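Local atomic coordinates of cytochrome P450 CYP260B1 (Sorangium cellulosum, PDB entry 5HIW), a protein that belongs to the cytochrome P450 family, mostly helical haem-thiolate proteins, and holds a haem with an iron-bound water in an internal pocket. Residues A[52-55]-A[56-59]; A[82-85]-A[86-90]; A[371-374]-A[375-378]. One frame throughout, in Å; residues are numbered along the deposited sequence. Where two conformers were deposited one is given.

How the contacts relate
Each contact is a local turn or helix step, partly buried, and none touches another. Contact 1 joins the end of helix 45-53 to strand 58-59, an outermost strand of the mixed sheet, through an aspartate carboxylate. Contact 2 lies on helix 77-90, the next regular element in the chain; there ordinary helical bonds are joined by an arginine that reaches the haem, so it alone touches the ligand. Contact 3, across the chain's centre from contact 2, leaves strand 372-373 of a separate two-stranded sheet; its one hydrogen bond across the two segments runs from an amide to a serine hydroxyl. The nearest atoms of contacts 1 and 2 are about 11 Å apart.

Contact 1 of 3, residues A[52-55]-A[56-59]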
ATOM      1  N   LEU A  52      17.251  -2.262  -5.592  1.00 23.51           N
ATOM      2  CA  LEU A  52      16.544  -3.127  -4.604  1.00 23.16           C
ATOM      3  C   LEU A  52      17.304  -4.463  -4.319  1.00 25.42           C
ATOM      4  O   LEU A  52      17.253  -4.966  -3.195  1.00 27.66           O
ATOM      5  CB  LEU A  52      15.128  -3.431  -5.104  1.00 23.38           C
ATOM      6  CG  LEU A  52      14.146  -2.232  -5.099  1.00 23.09           C
ATOM      7  CD1 LEU A  52      12.876  -2.682  -5.816  1.00 24.87           C
ATOM      8  CD2 LEU A  52      13.933  -1.684  -3.673  1.00 22.30           C
ATOM      9  N   ARG A  53      17.962  -5.021  -5.329  1.00 26.12           N
ATOM     10  CA  ARG A  53      18.789  -6.216  -5.163  1.00 29.51           C
ATOM     11  C   ARG A  53      20.002  -6.000  -4.227  1.00 30.99           C
ATOM     12  O   ARG A  53      20.338  -6.867  -3.466  1.00 32.54           O
ATOM     13  CB  ARG A  53      19.272  -6.729  -6.537  1.00 36.06           C
ATOM     14  CG  ARG A  53      20.066  -8.017  -6.486  1.00 46.74           C
ATOM     15  CD  ARG A  53      20.323  -8.617  -7.870  1.00 55.18           C
ATOM     16  NE  ARG A  53      20.277 -10.085  -7.820  1.00 64.74           N
ATOM     17  CZ  ARG A  53      19.159 -10.828  -7.805  1.00 65.20           C
ATOM     18  NH1 ARG A  53      17.942 -10.277  -7.843  1.00 65.73           N
ATOM     19  NH2 ARG A  53      19.257 -12.145  -7.747  1.00 67.70           N
ATOM     20  N   ASP A  54      20.666  -4.856  -4.283  1.00 27.44           N
ATOM     21  CA  ASP A  54      21.858  -4.632  -3.485  1.00 28.78           C
ATOM     22  C   ASP A  54      21.498  -3.932  -2.177  1.00 28.92           C
ATOM     23  O   ASP A  54      21.625  -2.685  -2.038  1.00 31.62           O
ATOM     24  CB  ASP A  54      22.850  -3.788  -4.304  1.00 28.94           C
ATOM     25  CG  ASP A  54      24.207  -3.633  -3.633  1.00 30.88           C
ATOM     26  OD1 ASP A  54      24.380  -3.974  -2.457  1.00 32.90           O
ATOM     27  OD2 ASP A  54      25.104  -3.111  -4.302  1.00 36.77           O
ATOM     28  N   SER A  55      21.050  -4.694  -1.208  1.00 30.38           N
ATOM     29  CA  SER A  55      20.654  -4.091   0.043  1.00 32.19           C
ATOM     30  C   SER A  55      21.807  -3.587   0.930  1.00 33.79           C
ATOM     31  O   SER A  55      21.549  -2.844   1.883  1.00 30.96           O
ATOM     32  CB  SER A  55      19.781  -5.066   0.852  1.00 35.07           C
ATOM     33  OG  SER A  55      20.466  -6.302   1.080  1.00 36.04           O
ATOM     34  N   GLU A  56      23.039  -4.064   0.685  1.00 32.57           N
ATOM     35  CA  GLU A  56      24.179  -3.702   1.522  1.00 34.05           C
ATOM     36  C   GLU A  56      24.615  -2.308   1.152  1.00 32.24           C
ATOM     37  O   GLU A  56      24.924  -1.544   2.024  1.00 31.95           O
ATOM     38  CB  GLU A  56      25.378  -4.684   1.351  1.00 37.86           C
ATOM     39  CG  GLU A  56      25.131  -6.081   1.925  1.00 45.54           C
ATOM     40  CD  GLU A  56      24.696  -6.129   3.399  1.00 53.58           C
ATOM     41  OE1 GLU A  56      25.488  -5.754   4.304  1.00 57.01           O
ATOM     42  OE2 GLU A  56      23.550  -6.588   3.654  1.00 56.14           O
ATOM     43  N   THR A  57      24.606  -1.984  -0.134  1.00 30.25           N
ATOM     44  CA  THR A  57      24.952  -0.638  -0.576  1.00 30.22           C
ATOM     45  C   THR A  57      23.761   0.312  -0.373  1.00 31.36           C
ATOM     46  O   THR A  57      23.936   1.450   0.011  1.00 30.65           O
ATOM     47  CB  THR A  57      25.302  -0.643  -2.059  1.00 32.03           C
ATOM     48  OG1 THR A  57      26.303  -1.632  -2.319  1.00 38.12           O
ATOM     49  CG2 THR A  57      25.761   0.748  -2.497  1.00 31.58           C
ATOM     50  N   PHE A  58      22.539  -0.175  -0.644  1.00 30.44           N
ATOM     51  CA  PHE A  58      21.355   0.687  -0.582  1.00 27.60           C
ATOM     52  C   PHE A  58      20.469   0.190   0.567  1.00 26.73           C
ATOM     53  O   PHE A  58      19.739  -0.772   0.409  1.00 23.96           O
ATOM     54  CB  PHE A  58      20.652   0.661  -1.945  1.00 27.99           C
ATOM     55  CG  PHE A  58      21.548   1.055  -3.117  1.00 26.39           C
ATOM     56  CD1 PHE A  58      21.888   2.397  -3.361  1.00 30.08           C
ATOM     57  CD2 PHE A  58      21.996   0.105  -4.003  1.00 28.88           C
ATOM     58  CE1 PHE A  58      22.673   2.741  -4.480  1.00 31.53           C
ATOM     59  CE2 PHE A  58      22.807   0.445  -5.111  1.00 27.45           C
ATOM     60  CZ  PHE A  58      23.127   1.775  -5.340  1.00 28.18           C
ATOM     61  N   SER A  59      20.659   0.737   1.755  1.00 24.75           N
ATOM     62  CA  SER A  59      19.946   0.222   2.919  1.00 25.74           C
ATOM     63  C   SER A  59      18.603   0.886   3.178  1.00 24.50           C
ATOM     64  O   SER A  59      18.193   1.850   2.513  1.00 27.77           O
ATOM     65  CB  SER A  59      20.812   0.386   4.165  1.00 25.13           C
ATOM     66  OG  SER A  59      20.934   1.738   4.469  1.00 23.77           O
TER
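An Asx motif formed by D54 with T57 and F58 turns the chain from the end of helix 45-53 into strand 58-59. D54 is the first residue to leave the helical conformation, and its carboxylate swings across to T57 because CG stands opposite its own backbone N (chi1 -173°). D54 OD1 accepts the amide of T57, with T57 N 3.1 Å from OD1 and the N-H line fairly straight at 163°. The other oxygen, D54 OD2, takes the hydroxyl of T57 at 2.7 Å from OG1. Both donors come from above the carboxylate plane, the amide more steeply than the hydroxyl, and together they fix the rotation of the acid. T57 can give both because its chi1 of -53° keeps OG1 beside its own N. The backbone completes the motif: F58 N donates to D54 O at 3.0 Å, an i to i+4 bond, as in an alpha-turn. D54 O also lies at the edge of the F58 ring, near its plane, 3.4 Å from F58 CD2. T57 CG2 covers one face of the F58 ring, 3.9 Å above its centre. In this cytochrome P450 the turn delivers the chain to strand 58-59, an outermost strand of the mixed sheet; F58 packs on A286 and I288, while S59 pairs through its backbone with F281 and sends its hydroxyl to E283.

Contact 2 of 3, residues A[82-85]-A[86-90]. With HEM (protoporphyrin IX containing Fe), chain B.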
ATOM      1  N   ARG A  82      15.152 -13.615  10.301  0.50 29.06           N
ATOM      2  CA  ARG A  82      14.485 -14.208  11.459  0.50 31.42           C
ATOM      3  C   ARG A  82      13.074 -13.582  11.679  0.50 29.99           C
ATOM      4  O   ARG A  82      12.068 -14.283  11.826  0.50 28.49           O
ATOM      5  CB  ARG A  82      15.403 -14.032  12.708  0.50 34.39           C
ATOM      6  CG  ARG A  82      14.887 -14.659  14.013  0.50 35.45           C
ATOM      7  CD  ARG A  82      15.812 -14.517  15.247  0.50 35.34           C
ATOM      8  NE  ARG A  82      17.095 -15.216  15.100  0.50 36.58           N
ATOM      9  CZ  ARG A  82      17.250 -16.535  15.198  0.50 33.90           C
ATOM     10  NH1 ARG A  82      16.216 -17.334  15.424  0.50 32.64           N
ATOM     11  NH2 ARG A  82      18.442 -17.063  15.018  0.50 31.80           N
ATOM     12  N   MET A  83      13.005 -12.257  11.631  1.00 30.02           N
ATOM     13  CA  MET A  83      11.743 -11.533  11.877  1.00 28.51           C
ATOM     14  C   MET A  83      10.836 -11.737  10.669  1.00 23.97           C
ATOM     15  O   MET A  83       9.672 -11.972  10.812  1.00 26.00           O
ATOM     16  CB  MET A  83      11.988 -10.063  12.136  1.00 31.90           C
ATOM     17  CG  MET A  83      12.719  -9.814  13.446  1.00 41.99           C
ATOM     18  SD  MET A  83      11.910 -10.602  14.846  1.00 49.62           S
ATOM     19  CE  MET A  83      10.204 -10.106  14.556  1.00 45.06           C
ATOM     20  N   ARG A  84      11.407 -11.705   9.476  1.00 24.60           N
ATOM     21  CA  ARG A  84      10.632 -11.964   8.279  1.00 26.42           C
ATOM     22  C   ARG A  84       9.943 -13.337   8.275  1.00 28.20           C
ATOM     23  O   ARG A  84       8.809 -13.506   7.784  1.00 23.19           O
ATOM     24  CB  ARG A  84      11.499 -11.750   7.011  1.00 24.90           C
ATOM     25  CG  ARG A  84      10.773 -11.976   5.669  1.00 26.77           C
ATOM     26  CD  ARG A  84       9.583 -11.024   5.527  1.00 24.84           C
ATOM     27  NE  ARG A  84       8.895 -11.264   4.263  1.00 23.47           N
ATOM     28  CZ  ARG A  84       8.806 -10.419   3.224  1.00 22.83           C
ATOM     29  NH1 ARG A  84       9.287  -9.191   3.253  1.00 25.66           N
ATOM     30  NH2 ARG A  84       8.142 -10.819   2.159  1.00 23.48           N
ATOM     31  N   ARG A  85      10.613 -14.350   8.844  1.00 29.06           N
ATOM     32  CA  ARG A  85      10.028 -15.683   8.939  1.00 28.10           C
ATOM     33  C   ARG A  85       8.769 -15.711   9.801  1.00 25.84           C
ATOM     34  O   ARG A  85       7.772 -16.380   9.486  1.00 23.69           O
ATOM     35  CB  ARG A  85      11.066 -16.706   9.490  1.00 33.91           C
ATOM     36  CG  ARG A  85      11.898 -17.407   8.418  1.00 42.08           C
ATOM     37  CD  ARG A  85      12.429 -18.769   8.932  1.00 41.57           C
ATOM     38  NE  ARG A  85      12.672 -18.726  10.393  1.00 44.92           N
ATOM     39  CZ  ARG A  85      13.844 -18.444  10.991  1.00 45.93           C
ATOM     40  NH1 ARG A  85      14.966 -18.219  10.294  1.00 45.54           N
ATOM     41  NH2 ARG A  85      13.901 -18.422  12.321  1.00 47.44           N
ATOM     42  N   LEU A  86       8.821 -14.961  10.880  1.00 24.60           N
ATOM     43  CA  LEU A  86       7.645 -14.776  11.779  1.00 24.90           C
ATOM     44  C   LEU A  86       6.525 -14.123  11.011  1.00 21.95           C
ATOM     45  O   LEU A  86       5.449 -14.626  10.995  1.00 23.90           O
ATOM     46  CB  LEU A  86       7.976 -13.845  12.910  1.00 25.28           C
ATOM     47  CG  LEU A  86       6.868 -13.356  13.827  1.00 29.61           C
ATOM     48  CD1 LEU A  86       6.241 -14.599  14.398  1.00 33.98           C
ATOM     49  CD2 LEU A  86       7.582 -12.510  14.889  1.00 33.56           C
ATOM     50  N   PHE A  87       6.797 -12.950  10.410  1.00 20.38           N
ATOM     51  CA  PHE A  87       5.735 -12.307   9.552  1.00 19.64           C
ATOM     52  C   PHE A  87       5.199 -13.204   8.474  1.00 20.56           C
ATOM     53  O   PHE A  87       4.015 -13.241   8.245  1.00 22.58           O
ATOM     54  CB  PHE A  87       6.251 -10.971   8.991  1.00 20.87           C
ATOM     55  CG  PHE A  87       6.340  -9.854  10.006  1.00 20.85           C
ATOM     56  CD1 PHE A  87       7.386  -9.778  10.918  1.00 23.72           C
ATOM     57  CD2 PHE A  87       5.351  -8.895  10.080  1.00 27.20           C
ATOM     58  CE1 PHE A  87       7.512  -8.768  11.818  1.00 24.65           C
ATOM     59  CE2 PHE A  87       5.438  -7.863  11.003  1.00 27.63           C
ATOM     60  CZ  PHE A  87       6.521  -7.778  11.872  1.00 26.27           C
ATOM     61  N   ASN A  88       6.067 -13.944   7.767  1.00 20.54           N
ATOM     62  CA  ASN A  88       5.578 -14.823   6.708  1.00 22.16           C
ATOM     63  C   ASN A  88       4.607 -15.869   7.254  1.00 23.44           C
ATOM     64  O   ASN A  88       3.593 -16.229   6.589  1.00 23.83           O
ATOM     65  CB  ASN A  88       6.705 -15.528   5.950  1.00 22.76           C
ATOM     66  CG  ASN A  88       7.510 -14.587   5.079  1.00 28.48           C
ATOM     67  OD1 ASN A  88       7.029 -13.548   4.702  1.00 30.87           O
ATOM     68  ND2 ASN A  88       8.740 -14.982   4.729  1.00 30.26           N
ATOM     69  N   ALA A  89       4.868 -16.329   8.463  1.00 25.91           N
ATOM     70  CA  ALA A  89       4.026 -17.354   9.066  1.00 25.52           C
ATOM     71  C   ALA A  89       2.663 -16.839   9.435  1.00 25.58           C
ATOM     72  O   ALA A  89       1.710 -17.567   9.429  1.00 25.65           O
ATOM     73  CB  ALA A  89       4.688 -17.971  10.317  1.00 27.43           C
ATOM     74  N   VAL A  90       2.540 -15.572   9.773  1.00 23.12           N
ATOM     75  CA  VAL A  90       1.235 -15.087  10.158  1.00 24.46           C
ATOM     76  C   VAL A  90       0.448 -14.567   8.968  1.00 22.68           C
ATOM     77  O   VAL A  90      -0.667 -14.160   9.161  1.00 31.39           O
ATOM     78  CB  VAL A  90       1.299 -14.031  11.253  1.00 26.98           C
ATOM     79  CG1 VAL A  90       2.069 -14.576  12.459  1.00 33.75           C
ATOM     80  CG2 VAL A  90       1.990 -12.812  10.781  1.00 28.22           C
TER
HETATM   81  CHA HEM B 401       6.771  -3.486   2.597  1.00 15.08           C
HETATM   82  CHB HEM B 401       3.586  -1.644  -0.580  1.00 15.47           C
HETATM   83  CHC HEM B 401      -0.023  -3.625   1.886  1.00 14.32           C
HETATM   84  CHD HEM B 401       3.058  -4.553   5.435  1.00 14.41           C
HETATM   85  C1A HEM B 401       6.249  -2.879   1.491  1.00 15.35           C
HETATM   86  C2A HEM B 401       6.991  -2.253   0.452  1.00 15.83           C
HETATM   87  C3A HEM B 401       6.097  -1.767  -0.465  1.00 15.39           C
HETATM   88  C4A HEM B 401       4.787  -1.990   0.073  1.00 15.23           C
HETATM   89  CMA HEM B 401       6.449  -0.993  -1.752  1.00 15.82           C
HETATM   90  CAA HEM B 401       8.508  -2.265   0.301  1.00 17.82           C
HETATM   91  CBA HEM B 401       9.130  -1.187   1.205  1.00 19.86           C
HETATM   92  CGA HEM B 401      10.574  -0.966   0.917  1.00 21.04           C
HETATM   93  O1A HEM B 401      11.225  -1.817   0.227  1.00 19.09           O
HETATM   94  O2A HEM B 401      11.090   0.147   1.191  1.00 20.17           O
HETATM   95  C1B HEM B 401       2.348  -1.967  -0.174  1.00 15.54           C
HETATM   96  C2B HEM B 401       1.184  -1.709  -0.977  1.00 15.48           C
HETATM   97  C3B HEM B 401       0.155  -2.297  -0.266  1.00 16.04           C
HETATM   98  C4B HEM B 401       0.699  -2.868   0.968  1.00 14.57           C
HETATM   99  CMB HEM B 401       1.021  -0.923  -2.290  1.00 18.58           C
HETATM  100  CAB HEM B 401      -1.211  -2.208  -0.721  1.00 16.21           C
HETATM  101  CBB HEM B 401      -2.315  -2.416  -0.086  1.00 20.82           C
HETATM  102  C1C HEM B 401       0.506  -4.071   3.096  1.00 14.47           C
HETATM  103  C2C HEM B 401      -0.295  -4.738   4.078  1.00 13.96           C
HETATM  104  C3C HEM B 401       0.593  -4.989   5.087  1.00 15.63           C
HETATM  105  C4C HEM B 401       1.869  -4.448   4.747  1.00 16.82           C
HETATM  106  CMC HEM B 401      -1.764  -4.999   3.846  1.00 13.42           C
HETATM  107  CAC HEM B 401       0.338  -5.685   6.363  1.00 18.30           C
HETATM  108  CBC HEM B 401      -0.598  -6.619   6.449  1.00 22.02           C
HETATM  109  C1D HEM B 401       4.318  -4.326   4.894  1.00 16.05           C
HETATM  110  C2D HEM B 401       5.525  -4.611   5.715  1.00 16.38           C
HETATM  111  C3D HEM B 401       6.560  -4.310   4.941  1.00 17.25           C
HETATM  112  C4D HEM B 401       5.984  -3.883   3.656  1.00 15.92           C
HETATM  113  CMD HEM B 401       5.584  -5.052   7.165  1.00 15.56           C
HETATM  114  CAD HEM B 401       8.057  -4.483   5.247  1.00 16.95           C
HETATM  115  CBD HEM B 401       8.487  -5.842   4.728  1.00 18.34           C
HETATM  116  CGD HEM B 401       9.965  -6.149   5.009  1.00 20.70           C
HETATM  117  O1D HEM B 401      10.817  -5.235   5.232  1.00 20.18           O
HETATM  118  O2D HEM B 401      10.386  -7.354   5.010  1.00 21.84           O
HETATM  119  NA  HEM B 401       4.876  -2.716   1.209  1.00 14.70           N
HETATM  120  NB  HEM B 401       2.020  -2.756   0.876  1.00 15.11           N
HETATM  121  NC  HEM B 401       1.776  -3.955   3.455  1.00 14.26           N
HETATM  122  ND  HEM B 401       4.647  -3.867   3.662  1.00 14.83           N
HETATM  123 FE   HEM B 401       3.369  -3.358   2.291  1.00 15.68          FE
HETATM  124  O   HOH W   1       3.250  -1.288   3.276  1.00 18.48           O
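R84 and N88, one helical turn apart, meet with their flat groups almost perpendicular, the guanidinium and amide planes 81° apart. R84 NE donates to N88 OD1 at 3.0 Å, the acceptor lying a little out of the guanidinium plane. R84 leaves the backbone extended, and the bend at chi2 (60°) brings NE beside N88 OD1, so the amide meets the edge of the guanidinium. R84 NH1 reaches the haem propionate, 2.8 Å from O2D of HEM, which sits at the guanidinium edge; the same nitrogen also donates to the carbonyl of Y337. NE and NH1 are held by different partners, and the position of the charged group is well defined; the cation probably helps offset the propionate charge. On a neighbouring side of the helix M83 and L86 run alongside each other in the same direction, with M83 CE 3.6 Å from L86 CD2. M83 is folded back at both of its later torsions, so M83 CE also comes within 4.1 Å of F87 CE1, the two side chains crossing. The F87 ring turns its edge to the M83 carbonyl, F87 CD1 3.2 Å from M83 O, while F87 N donates to M83 O at 3.1 Å. L86 and F87 pack against helix 218-229. With H80 one turn earlier also hydrogen-bonded to the haem, R84 completes the histidine-arginine pair that many bacterial cytochrome P450s carry on helix C.

Contact 3 of 3, residues A[371-374]-A[375-378]; sequences TFST and APRG
S373 and A375 form an ST turn at the end of strand 372-373, where the two-stranded antiparallel sheet with strand 383-384 gives way to its connecting loop. The side chain of S373 heads into this bend from the start. Its CB lies 3.8 Å from A375 N and makes no closer approach to the residues that follow. Beyond it, chi1 of 78° tucks OG back over its own main chain, near A375 N. There S373 OG accepts the amide of A375 at 3.1 Å from N, with a moderately bent N-H line (142°), standing in for the backbone carbonyl of an ordinary beta turn. The hydroxyl oxygen is also close to the ring of P376: S373 OG is 3.2 Å from P376 N, which has no hydrogen to give, and 3.7 Å from P376 CD. The proline thus sits against the serine by packing alone. T374, in the middle of the turn, faces its hydroxyl the other way, where it is hydrogen-bonded to the carbonyl of F8. A beta turn close to type II follows directly, G378 N donating to A375 O at 3.0 Å, with P376 and R377 at its corners. R377 reaches across to D125 and E122 in salt bridges, and P376 rests on W235 of helix 232-245. P376 CD lies against the bend it follows, 3.4 Å from T374 C and 3.2 Å from S373 O.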
ATOM      1  N   THR A 371      -9.169  14.604  -9.664  1.00 26.77           N
ATOM      2  CA  THR A 371      -7.786  14.853 -10.014  1.00 26.58           C
ATOM      3  C   THR A 371      -6.792  13.829  -9.403  1.00 26.56           C
ATOM      4  O   THR A 371      -6.855  13.552  -8.170  1.00 28.36           O
ATOM      5  CB  THR A 371      -7.355  16.236  -9.507  1.00 30.54           C
ATOM      6  OG1 THR A 371      -8.252  17.235 -10.034  1.00 35.70           O
ATOM      7  CG2 THR A 371      -5.981  16.554  -9.932  1.00 30.00           C
ATOM      8  N   PHE A 372      -5.887  13.341 -10.239  1.00 23.99           N
ATOM      9  CA  PHE A 372      -4.806  12.377  -9.892  1.00 22.33           C
ATOM     10  C   PHE A 372      -3.544  13.121  -9.602  1.00 23.51           C
ATOM     11  O   PHE A 372      -3.121  13.991 -10.393  1.00 25.99           O
ATOM     12  CB  PHE A 372      -4.595  11.341 -11.013  1.00 22.93           C
ATOM     13  CG  PHE A 372      -5.808  10.481 -11.219  1.00 22.21           C
ATOM     14  CD1 PHE A 372      -6.877  10.939 -11.933  1.00 19.74           C
ATOM     15  CD2 PHE A 372      -5.922   9.253 -10.581  1.00 21.71           C
ATOM     16  CE1 PHE A 372      -8.004  10.213 -12.078  1.00 20.21           C
ATOM     17  CE2 PHE A 372      -7.060   8.521 -10.700  1.00 17.91           C
ATOM     18  CZ  PHE A 372      -8.120   8.978 -11.383  1.00 20.63           C
ATOM     19  N   SER A 373      -2.920  12.765  -8.476  1.00 23.13           N
ATOM     20  CA  SER A 373      -1.666  13.370  -8.063  1.00 22.67           C
ATOM     21  C   SER A 373      -0.925  12.415  -7.144  1.00 24.21           C
ATOM     22  O   SER A 373      -1.448  11.332  -6.783  1.00 23.46           O
ATOM     23  CB  SER A 373      -1.903  14.678  -7.304  1.00 21.30           C
ATOM     24  OG  SER A 373      -2.294  14.440  -6.022  1.00 23.38           O
ATOM     25  N   THR A 374       0.262  12.839  -6.774  1.00 24.25           N
ATOM     26  CA  THR A 374       1.097  12.069  -5.835  1.00 28.62           C
ATOM     27  C   THR A 374       0.963  12.583  -4.410  1.00 33.72           C
ATOM     28  O   THR A 374       1.679  12.099  -3.491  1.00 31.20           O
ATOM     29  CB  THR A 374       2.546  12.079  -6.205  1.00 28.80           C
ATOM     30  OG1 THR A 374       2.997  13.435  -6.283  1.00 28.82           O
ATOM     31  CG2 THR A 374       2.768  11.443  -7.542  1.00 31.91           C
ATOM     32  N   ALA A 375       0.053  13.535  -4.205  1.00 31.18           N
ATOM     33  CA  ALA A 375      -0.359  13.842  -2.855  1.00 34.71           C
ATOM     34  C   ALA A 375      -1.852  13.993  -2.764  1.00 32.07           C
ATOM     35  O   ALA A 375      -2.341  15.025  -2.302  1.00 33.05           O
ATOM     36  CB  ALA A 375       0.366  15.106  -2.341  1.00 34.80           C
ATOM     37  N   PRO A 376      -2.625  12.978  -3.196  1.00 29.90           N
ATOM     38  CA  PRO A 376      -4.088  13.088  -3.130  1.00 29.55           C
ATOM     39  C   PRO A 376      -4.595  13.120  -1.697  1.00 31.03           C
ATOM     40  O   PRO A 376      -4.269  12.239  -0.896  1.00 32.65           O
ATOM     41  CB  PRO A 376      -4.580  11.816  -3.832  1.00 29.21           C
ATOM     42  CG  PRO A 376      -3.498  10.859  -3.596  1.00 28.38           C
ATOM     43  CD  PRO A 376      -2.224  11.637  -3.649  1.00 30.07           C
ATOM     44  N   ARG A 377      -5.347  14.161  -1.358  1.00 35.02           N
ATOM     45  CA  ARG A 377      -5.717  14.471   0.067  1.00 38.52           C
ATOM     46  C   ARG A 377      -4.501  14.525   1.020  1.00 43.45           C
ATOM     47  O   ARG A 377      -4.635  14.178   2.195  1.00 43.68           O
ATOM     48  CB  ARG A 377      -6.742  13.453   0.589  1.00 40.31           C
ATOM     49  CG  ARG A 377      -7.845  13.088  -0.404  1.00 39.85           C
ATOM     50  CD  ARG A 377      -8.853  12.166   0.284  1.00 38.07           C
ATOM     51  NE  ARG A 377     -10.043  11.976  -0.540  1.00 32.39           N
ATOM     52  CZ  ARG A 377     -11.269  11.781  -0.085  1.00 33.52           C
ATOM     53  NH1 ARG A 377     -11.504  11.691   1.210  1.00 30.70           N
ATOM     54  NH2 ARG A 377     -12.254  11.616  -0.928  1.00 35.68           N
ATOM     55  N   GLY A 378      -3.320  14.922   0.500  1.00 46.00           N
ATOM     56  CA  GLY A 378      -2.056  14.884   1.248  1.00 43.66           C
ATOM     57  C   GLY A 378      -1.395  13.514   1.503  1.00 45.32           C
ATOM     58  O   GLY A 378      -0.306  13.435   2.122  1.00 50.16           O
TER